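Local coordinates for protein SnoK (Streptomyces nogalater, PDB 5EPA) that probably uses a non-heme iron centre and 2-oxoglutarate to close a carbocyclic ring during nogalamycin biosynthesis, at residues P19-E23 / H97-S101. Numbering follows the deposited sequence.
Sequences PTTAE and HPEIS
A surface contact, polar at its centre, joins the N-terminal loop ahead of helix 27-36 to the first turn of helix 98-108, with Glu-99 reaching across to Thr-21 and Ala-22. Glu-99 OE1 accepts a nearly straight hydrogen bond from Ala-22 N (3.0 Å, 169° at the hydrogen), met on the anti side of the carboxylate and 33° out of its plane. Glu-99 OE1 also accepts a short bond from a water oxygen (2.6 Å) that in turn accepts from Glu-23 N, and two successive backbone amides of the loop are thus tied, one directly and one through water, to a single carboxylate oxygen. With CG beside the backbone N and the chain bent at chi2 (-50°), Glu-99 lies alongside Thr-21, both side chains pointing the same way. Glu-99 CD then lies 3.8 Å from Thr-21 CB, with Thr-21 CG2 also close to it. In the double-stranded beta-helix fold of this PhyH-family member of the cupin clan, helix 98-108 packs on the larger, seven-stranded antiparallel sheet: Ile-100, its CB directed away from the loop, touches strands 148-153 and 233-242. His-97 is the N-cap residue, its ND1 accepting a weak capping bond from Ile-100 N, while Ser-101 N and OG reach His-97 O from opposite faces of the carbonyl plane. Glu-99, near this N-terminus, may have its negative charge stabilised by the helix dipole. On the loop side, Thr-20 OG1 bonds to Pro-42 O and Ala-22 O accepts from Arg-106 NH1, further along helix 98-108.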
loop_
_atom_site.group_PDB
_atom_site.type_symbol
_atom_site.label_atom_id
_atom_site.label_comp_id
_atom_site.label_asym_id
_atom_site.label_seq_id
_atom_site.Cartn_x
_atom_site.Cartn_y
_atom_site.Cartn_z
ATOM N N PRO A 19 -7.538 -21.444 0.247
ATOM C CA PRO A 19 -6.635 -20.342 -0.108
ATOM C C PRO A 19 -6.873 -19.769 -1.506
ATOM O O PRO A 19 -7.231 -20.492 -2.416
ATOM C CB PRO A 19 -5.235 -20.977 -0.067
ATOM C CG PRO A 19 -5.408 -22.342 0.504
ATOM C CD PRO A 19 -6.838 -22.732 0.322
ATOM N N THR A 20 -6.683 -18.473 -1.665
ATOM C CA THR A 20 -6.641 -17.885 -2.997
ATOM C C THR A 20 -5.180 -17.795 -3.472
ATOM O O THR A 20 -4.312 -17.304 -2.754
ATOM C CB THR A 20 -7.260 -16.487 -3.056
ATOM O OG1 THR A 20 -8.535 -16.492 -2.404
ATOM C CG2 THR A 20 -7.437 -16.073 -4.497
ATOM N N THR A 21 -4.935 -18.268 -4.683
ATOM C CA THR A 21 -3.602 -18.314 -5.255
ATOM C C THR A 21 -3.617 -17.527 -6.566
ATOM O O THR A 21 -4.688 -17.223 -7.094
ATOM C CB THR A 21 -3.189 -19.751 -5.609
ATOM O OG1 THR A 21 -4.108 -20.276 -6.581
ATOM C CG2 THR A 21 -3.172 -20.658 -4.384
ATOM N N ALA A 22 -2.440 -17.284 -7.128
ATOM C CA ALA A 22 -2.365 -16.646 -8.437
ATOM C C ALA A 22 -3.050 -17.467 -9.517
ATOM O O ALA A 22 -3.606 -16.935 -10.463
ATOM C CB ALA A 22 -0.920 -16.411 -8.831
ATOM N N GLU A 23 -2.985 -18.781 -9.382
ATOM C CA GLU A 23 -3.514 -19.692 -10.386
ATOM C C GLU A 23 -5.046 -19.733 -10.347
ATOM O O GLU A 23 -5.676 -19.852 -11.380
ATOM C CB GLU A 23 -2.944 -21.122 -10.172
ATOM C CG GLU A 23 -3.283 -22.132 -11.265
ATOM C CD GLU A 23 -4.595 -22.929 -11.015
ATOM O OE1 GLU A 23 -5.109 -23.048 -9.871
ATOM O OE2 GLU A 23 -5.156 -23.452 -12.007
ATOM N N HIS A 97 6.563 -13.098 -2.548
ATOM C CA HIS A 97 5.730 -14.254 -2.292
ATOM C C HIS A 97 5.083 -14.645 -3.614
ATOM O O HIS A 97 4.599 -13.770 -4.344
ATOM C CB HIS A 97 4.657 -13.919 -1.250
ATOM C CG HIS A 97 3.910 -15.106 -0.739
ATOM N ND1 HIS A 97 2.762 -15.570 -1.331
ATOM C CD2 HIS A 97 4.137 -15.917 0.328
ATOM C CE1 HIS A 97 2.331 -16.636 -0.676
ATOM N NE2 HIS A 97 3.141 -16.861 0.343
ATOM N N PRO A 98 5.072 -15.953 -3.948
ATOM C CA PRO A 98 4.548 -16.328 -5.263
ATOM C C PRO A 98 3.081 -16.005 -5.460
ATOM O O PRO A 98 2.680 -15.619 -6.549
ATOM C CB PRO A 98 4.758 -17.840 -5.314
ATOM C CG PRO A 98 5.824 -18.127 -4.285
ATOM C CD PRO A 98 5.671 -17.095 -3.230
ATOM N N GLU A 99 2.269 -16.165 -4.420
ATOM C CA GLU A 99 0.867 -15.905 -4.578
ATOM C C GLU A 99 0.569 -14.410 -4.537
ATOM O O GLU A 99 -0.151 -13.886 -5.394
ATOM C CB GLU A 99 0.041 -16.682 -3.543
ATOM C CG GLU A 99 0.386 -18.176 -3.444
ATOM C CD GLU A 99 0.426 -18.923 -4.775
ATOM O OE1 GLU A 99 0.010 -18.392 -5.851
ATOM O OE2 GLU A 99 0.862 -20.086 -4.751
ATOM N N ILE A 100 1.103 -13.695 -3.564
ATOM C CA ILE A 100 0.820 -12.272 -3.466
ATOM C C ILE A 100 1.285 -11.548 -4.734
ATOM O O ILE A 100 0.559 -10.724 -5.269
ATOM C CB ILE A 100 1.492 -11.625 -2.236
ATOM C CG1 ILE A 100 0.958 -12.231 -0.938
ATOM C CG2 ILE A 100 1.269 -10.121 -2.249
ATOM C CD1 ILE A 100 1.711 -11.761 0.300
ATOM N N SER A 101 2.544 -11.788 -5.143
ATOM C CA SER A 101 3.140 -11.041 -6.240
ATOM C C SER A 101 2.568 -11.547 -7.546
ATOM O O SER A 101 2.365 -10.783 -8.477
ATOM C CB SER A 101 4.696 -11.108 -6.238
ATOM O OG SER A 101 5.164 -12.410 -6.458
HETATM O O HOH W 1 -0.451 -19.888 -7.878
#